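Local coordinates for SusD superfamily protein (Bacteroides fragilis, PDB 3L22) that probably binds sugar chains at the outer membrane, as a zinc-containing member of the SusD family of Bacteroides glycan-uptake proteins, at residues 88-102 and 117-131. Residues are numbered along the deposited sequence; the frame is centred on the assembly and turned at random.
Sequences AYLAINKVNTFLQSL and VQEAKFVRALAYYYL. With ZN (zinc ion), chain B.
Ile92 lays its CD1 methyl over one face of the Tyr128 ring, 3.7 Å from the ring centroid and only 13° off the normal. This is a CH-pi contact. CG1 of Ile92 rests on Ala127 CB at 3.7 Å. The side chain is a knob in a hole formed by Arg124, Ala127, Tyr128 and Leu131. Tyr128 OH is hydrogen-bonded to Arg151 O, which helps hold the outer end of the ring.

The two helices run antiparallel as a helical hairpin of the TPR-like SusD fold, and the axes of the two segments come within 9.1 Å. Arg124 is a knob in the other direction, among Ile92, Val95, Asn96 and Leu99. A bend at chi3 (68°) turns its guanidinium so that NH1 points at Asn96. NH1 donates to Asn96 OD1 at 2.9 Å, with the acceptor in the guanidinium plane. Val95 CG1 and Leu99 CD1 lie over one face of the group. NH2 forms a salt bridge with Asp178 of helix 168-178.

Phe98 CD2 lies 3.5 Å from Ala120 CB. Leu102 CD2 meets Val117 CG2 at 3.6 Å. Beside this interface, Glu119 OE2 binds zinc at 2.1 Å, and His197 and two waters complete the site.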
# COMPACT_ATOMS: atom_id res chain seq x y z
N ALA A 88 -2.05 -13.58 1.99
CA ALA A 88 -3.07 -12.69 2.50
C ALA A 88 -4.11 -13.47 3.32
O ALA A 88 -4.44 -13.06 4.41
CB ALA A 88 -3.78 -11.87 1.37
N TYR A 89 -4.61 -14.58 2.78
CA TYR A 89 -5.62 -15.37 3.48
C TYR A 89 -5.06 -16.07 4.70
O TYR A 89 -5.79 -16.21 5.69
CB TYR A 89 -6.39 -16.35 2.53
CG TYR A 89 -7.53 -15.64 1.82
CD1 TYR A 89 -8.69 -15.28 2.52
CD2 TYR A 89 -7.42 -15.24 0.50
CE1 TYR A 89 -9.70 -14.56 1.90
CE2 TYR A 89 -8.44 -14.56 -0.14
CZ TYR A 89 -9.58 -14.21 0.56
OH TYR A 89 -10.58 -13.52 -0.08
N LEU A 90 -3.78 -16.49 4.66
CA LEU A 90 -3.13 -16.98 5.87
C LEU A 90 -3.09 -15.91 6.95
O LEU A 90 -3.42 -16.17 8.10
CB LEU A 90 -1.69 -17.45 5.63
CG LEU A 90 -1.50 -18.88 5.14
CD1 LEU A 90 -0.01 -19.07 4.68
CD2 LEU A 90 -1.93 -19.92 6.26
N ALA A 91 -2.66 -14.71 6.59
CA ALA A 91 -2.69 -13.58 7.53
C ALA A 91 -4.12 -13.34 8.08
O ALA A 91 -4.32 -13.17 9.28
CB ALA A 91 -2.14 -12.32 6.85
N ILE A 92 -5.13 -13.37 7.19
CA ILE A 92 -6.52 -13.15 7.61
C ILE A 92 -6.96 -14.21 8.59
O ILE A 92 -7.58 -13.88 9.62
CB ILE A 92 -7.43 -13.06 6.37
CG1 ILE A 92 -7.17 -11.71 5.66
CG2 ILE A 92 -8.94 -13.23 6.70
CD1 ILE A 92 -7.53 -11.70 4.16
N ASN A 93 -6.65 -15.48 8.32
CA ASN A 93 -7.07 -16.56 9.20
C ASN A 93 -6.36 -16.49 10.56
O ASN A 93 -6.97 -16.78 11.58
CB ASN A 93 -6.88 -17.95 8.58
CG ASN A 93 -7.56 -19.06 9.41
OD1 ASN A 93 -8.78 -19.01 9.66
ND2 ASN A 93 -6.77 -20.04 9.86
N LYS A 94 -5.09 -16.07 10.55
CA LYS A 94 -4.37 -15.80 11.80
C LYS A 94 -5.05 -14.73 12.64
O LYS A 94 -5.15 -14.89 13.85
CB LYS A 94 -2.91 -15.42 11.55
CG LYS A 94 -2.06 -16.63 11.18
CD LYS A 94 -0.62 -16.23 10.75
CE LYS A 94 0.23 -17.47 10.49
NZ LYS A 94 0.62 -17.99 11.84
N VAL A 95 -5.54 -13.66 12.00
CA VAL A 95 -6.29 -12.63 12.74
C VAL A 95 -7.62 -13.22 13.27
O VAL A 95 -7.95 -13.05 14.43
CB VAL A 95 -6.58 -11.37 11.89
CG1 VAL A 95 -7.65 -10.45 12.60
CG2 VAL A 95 -5.27 -10.60 11.58
N ASN A 96 -8.35 -13.94 12.45
CA ASN A 96 -9.65 -14.52 12.85
C ASN A 96 -9.45 -15.43 14.09
O ASN A 96 -10.21 -15.34 15.06
CB ASN A 96 -10.26 -15.35 11.71
CG ASN A 96 -10.57 -14.52 10.45
OD1 ASN A 96 -10.55 -13.31 10.51
ND2 ASN A 96 -10.83 -15.18 9.31
N THR A 97 -8.40 -16.25 14.05
CA THR A 97 -8.03 -17.14 15.15
C THR A 97 -7.56 -16.40 16.38
O THR A 97 -8.02 -16.70 17.48
CB THR A 97 -6.98 -18.15 14.70
OG1 THR A 97 -7.48 -18.73 13.50
CG2 THR A 97 -6.74 -19.24 15.78
N PHE A 98 -6.69 -15.42 16.20
CA PHE A 98 -6.27 -14.56 17.29
C PHE A 98 -7.48 -13.94 17.99
O PHE A 98 -7.56 -14.02 19.22
CB PHE A 98 -5.35 -13.44 16.79
CG PHE A 98 -4.96 -12.43 17.85
CD1 PHE A 98 -3.89 -12.67 18.69
CD2 PHE A 98 -5.60 -11.21 17.93
CE1 PHE A 98 -3.51 -11.74 19.65
CE2 PHE A 98 -5.22 -10.26 18.87
CZ PHE A 98 -4.17 -10.53 19.73
N LEU A 99 -8.41 -13.35 17.24
CA LEU A 99 -9.58 -12.71 17.86
C LEU A 99 -10.43 -13.70 18.63
O LEU A 99 -10.92 -13.38 19.69
CB LEU A 99 -10.46 -11.97 16.84
CG LEU A 99 -9.84 -10.74 16.16
CD1 LEU A 99 -10.71 -10.28 14.97
CD2 LEU A 99 -9.62 -9.60 17.16
N GLN A 100 -10.59 -14.92 18.13
CA GLN A 100 -11.37 -15.90 18.85
C GLN A 100 -10.65 -16.36 20.12
O GLN A 100 -11.29 -16.50 21.15
CB GLN A 100 -11.68 -17.10 17.97
CG GLN A 100 -12.50 -18.17 18.67
CD GLN A 100 -13.00 -19.19 17.66
OE1 GLN A 100 -13.99 -18.93 16.94
NE2 GLN A 100 -12.27 -20.29 17.52
N SER A 101 -9.35 -16.60 20.04
CA SER A 101 -8.58 -16.97 21.24
C SER A 101 -8.57 -15.85 22.27
O SER A 101 -8.72 -16.10 23.45
CB SER A 101 -7.15 -17.32 20.86
OG SER A 101 -7.18 -18.45 20.01
N LEU A 102 -8.43 -14.60 21.82
CA LEU A 102 -8.41 -13.46 22.74
C LEU A 102 -9.71 -13.32 23.51
O LEU A 102 -9.72 -12.89 24.67
CB LEU A 102 -8.09 -12.19 21.97
CG LEU A 102 -7.88 -10.87 22.68
CD1 LEU A 102 -6.79 -10.96 23.76
CD2 LEU A 102 -7.55 -9.76 21.65
N VAL A 117 -7.43 -6.15 20.17
CA VAL A 117 -8.49 -6.40 19.20
C VAL A 117 -8.39 -5.43 18.04
O VAL A 117 -8.45 -5.80 16.89
CB VAL A 117 -9.91 -6.24 19.83
CG1 VAL A 117 -11.04 -6.23 18.75
CG2 VAL A 117 -10.18 -7.36 20.86
N GLN A 118 -8.25 -4.16 18.34
CA GLN A 118 -8.31 -3.14 17.30
C GLN A 118 -7.06 -3.21 16.39
O GLN A 118 -7.13 -2.99 15.18
CB GLN A 118 -8.51 -1.77 17.97
CG GLN A 118 -9.91 -1.63 18.59
CD GLN A 118 -10.09 -0.35 19.39
OE1 GLN A 118 -9.28 0.57 19.29
NE2 GLN A 118 -11.13 -0.31 20.25
N GLU A 119 -5.93 -3.58 16.97
CA GLU A 119 -4.72 -3.81 16.17
C GLU A 119 -4.87 -4.98 15.23
O GLU A 119 -4.51 -4.89 14.05
CB GLU A 119 -3.46 -4.03 17.03
CG GLU A 119 -2.94 -2.71 17.59
CD GLU A 119 -1.55 -2.85 18.23
OE1 GLU A 119 -0.74 -3.76 17.86
OE2 GLU A 119 -1.29 -2.02 19.12
N ALA A 120 -5.42 -6.07 15.74
CA ALA A 120 -5.61 -7.27 14.93
C ALA A 120 -6.60 -6.99 13.78
O ALA A 120 -6.38 -7.40 12.65
CB ALA A 120 -6.08 -8.43 15.80
N LYS A 121 -7.69 -6.28 14.08
CA LYS A 121 -8.64 -5.88 13.05
C LYS A 121 -8.02 -5.00 11.95
O LYS A 121 -8.34 -5.15 10.77
CB LYS A 121 -9.87 -5.22 13.67
CG LYS A 121 -10.78 -6.23 14.41
CD LYS A 121 -12.08 -5.53 14.84
CE LYS A 121 -12.95 -6.47 15.62
NZ LYS A 121 -14.21 -5.79 16.04
N PHE A 122 -7.11 -4.10 12.33
CA PHE A 122 -6.38 -3.29 11.38
C PHE A 122 -5.59 -4.17 10.38
O PHE A 122 -5.65 -3.94 9.19
CB PHE A 122 -5.42 -2.33 12.08
CG PHE A 122 -4.51 -1.61 11.14
CD1 PHE A 122 -4.94 -0.43 10.51
CD2 PHE A 122 -3.26 -2.14 10.81
CE1 PHE A 122 -4.12 0.22 9.62
CE2 PHE A 122 -2.45 -1.49 9.90
CZ PHE A 122 -2.90 -0.29 9.30
N VAL A 123 -4.88 -5.18 10.88
CA VAL A 123 -4.13 -6.10 10.04
C VAL A 123 -5.06 -6.85 9.06
O VAL A 123 -4.77 -6.90 7.87
CB VAL A 123 -3.28 -7.06 10.87
CG1 VAL A 123 -2.60 -8.10 10.01
CG2 VAL A 123 -2.23 -6.26 11.67
N ARG A 124 -6.22 -7.31 9.53
CA ARG A 124 -7.19 -7.95 8.63
C ARG A 124 -7.71 -6.96 7.60
O ARG A 124 -7.81 -7.30 6.42
CB ARG A 124 -8.33 -8.53 9.43
CG ARG A 124 -9.36 -9.28 8.59
CD ARG A 124 -10.27 -10.11 9.50
NE ARG A 124 -11.12 -9.27 10.32
CZ ARG A 124 -11.88 -9.74 11.32
NH1 ARG A 124 -11.93 -11.05 11.63
NH2 ARG A 124 -12.67 -8.90 11.97
N ALA A 125 -7.96 -5.73 8.03
CA ALA A 125 -8.47 -4.68 7.16
C ALA A 125 -7.46 -4.36 6.04
O ALA A 125 -7.83 -4.25 4.84
CB ALA A 125 -8.81 -3.41 7.99
N LEU A 126 -6.19 -4.25 6.41
CA LEU A 126 -5.14 -4.00 5.45
C LEU A 126 -5.00 -5.13 4.41
O LEU A 126 -4.81 -4.89 3.18
CB LEU A 126 -3.81 -3.74 6.20
CG LEU A 126 -2.68 -3.10 5.42
CD1 LEU A 126 -3.09 -1.75 4.74
CD2 LEU A 126 -1.41 -2.92 6.28
N ALA A 127 -5.10 -6.37 4.88
CA ALA A 127 -4.97 -7.52 3.98
C ALA A 127 -6.10 -7.49 2.94
O ALA A 127 -5.85 -7.58 1.72
CB ALA A 127 -4.98 -8.80 4.78
N TYR A 128 -7.33 -7.31 3.41
CA TYR A 128 -8.47 -7.20 2.49
C TYR A 128 -8.35 -6.00 1.55
O TYR A 128 -8.77 -6.08 0.39
CB TYR A 128 -9.82 -7.17 3.25
CG TYR A 128 -10.30 -8.55 3.61
CD1 TYR A 128 -10.65 -9.45 2.60
CD2 TYR A 128 -10.37 -8.99 4.94
CE1 TYR A 128 -11.07 -10.74 2.89
CE2 TYR A 128 -10.81 -10.30 5.24
CZ TYR A 128 -11.14 -11.16 4.21
OH TYR A 128 -11.54 -12.44 4.44
N TYR A 129 -7.80 -4.89 2.05
CA TYR A 129 -7.65 -3.71 1.22
C TYR A 129 -6.76 -3.97 -0.01
O TYR A 129 -7.07 -3.56 -1.13
CB TYR A 129 -7.10 -2.54 2.08
CG TYR A 129 -6.58 -1.39 1.26
CD1 TYR A 129 -7.43 -0.40 0.81
CD2 TYR A 129 -5.24 -1.29 0.95
CE1 TYR A 129 -6.98 0.66 0.05
CE2 TYR A 129 -4.76 -0.22 0.17
CZ TYR A 129 -5.63 0.75 -0.26
OH TYR A 129 -5.17 1.82 -1.00
N TYR A 130 -5.63 -4.63 0.23
CA TYR A 130 -4.75 -4.97 -0.89
C TYR A 130 -5.38 -5.99 -1.87
O TYR A 130 -5.27 -5.80 -3.08
CB TYR A 130 -3.37 -5.41 -0.38
CG TYR A 130 -2.55 -4.24 0.16
CD1 TYR A 130 -2.21 -3.18 -0.66
CD2 TYR A 130 -2.09 -4.24 1.47
CE1 TYR A 130 -1.44 -2.12 -0.20
CE2 TYR A 130 -1.34 -3.19 1.96
CZ TYR A 130 -0.99 -2.14 1.12
OH TYR A 130 -0.24 -1.10 1.58
N LEU A 131 -6.11 -6.98 -1.38
CA LEU A 131 -6.84 -7.90 -2.26
C LEU A 131 -7.88 -7.13 -3.11
O LEU A 131 -8.04 -7.40 -4.31
CB LEU A 131 -7.52 -9.00 -1.46
CG LEU A 131 -6.67 -10.01 -0.67
CD1 LEU A 131 -7.59 -10.94 0.12
CD2 LEU A 131 -5.74 -10.80 -1.65
ZN ZN B . 0.59 -2.36 19.93
O HOH W 1 0.96 -0.51 20.40
O HOH W 2 0.31 -3.54 21.83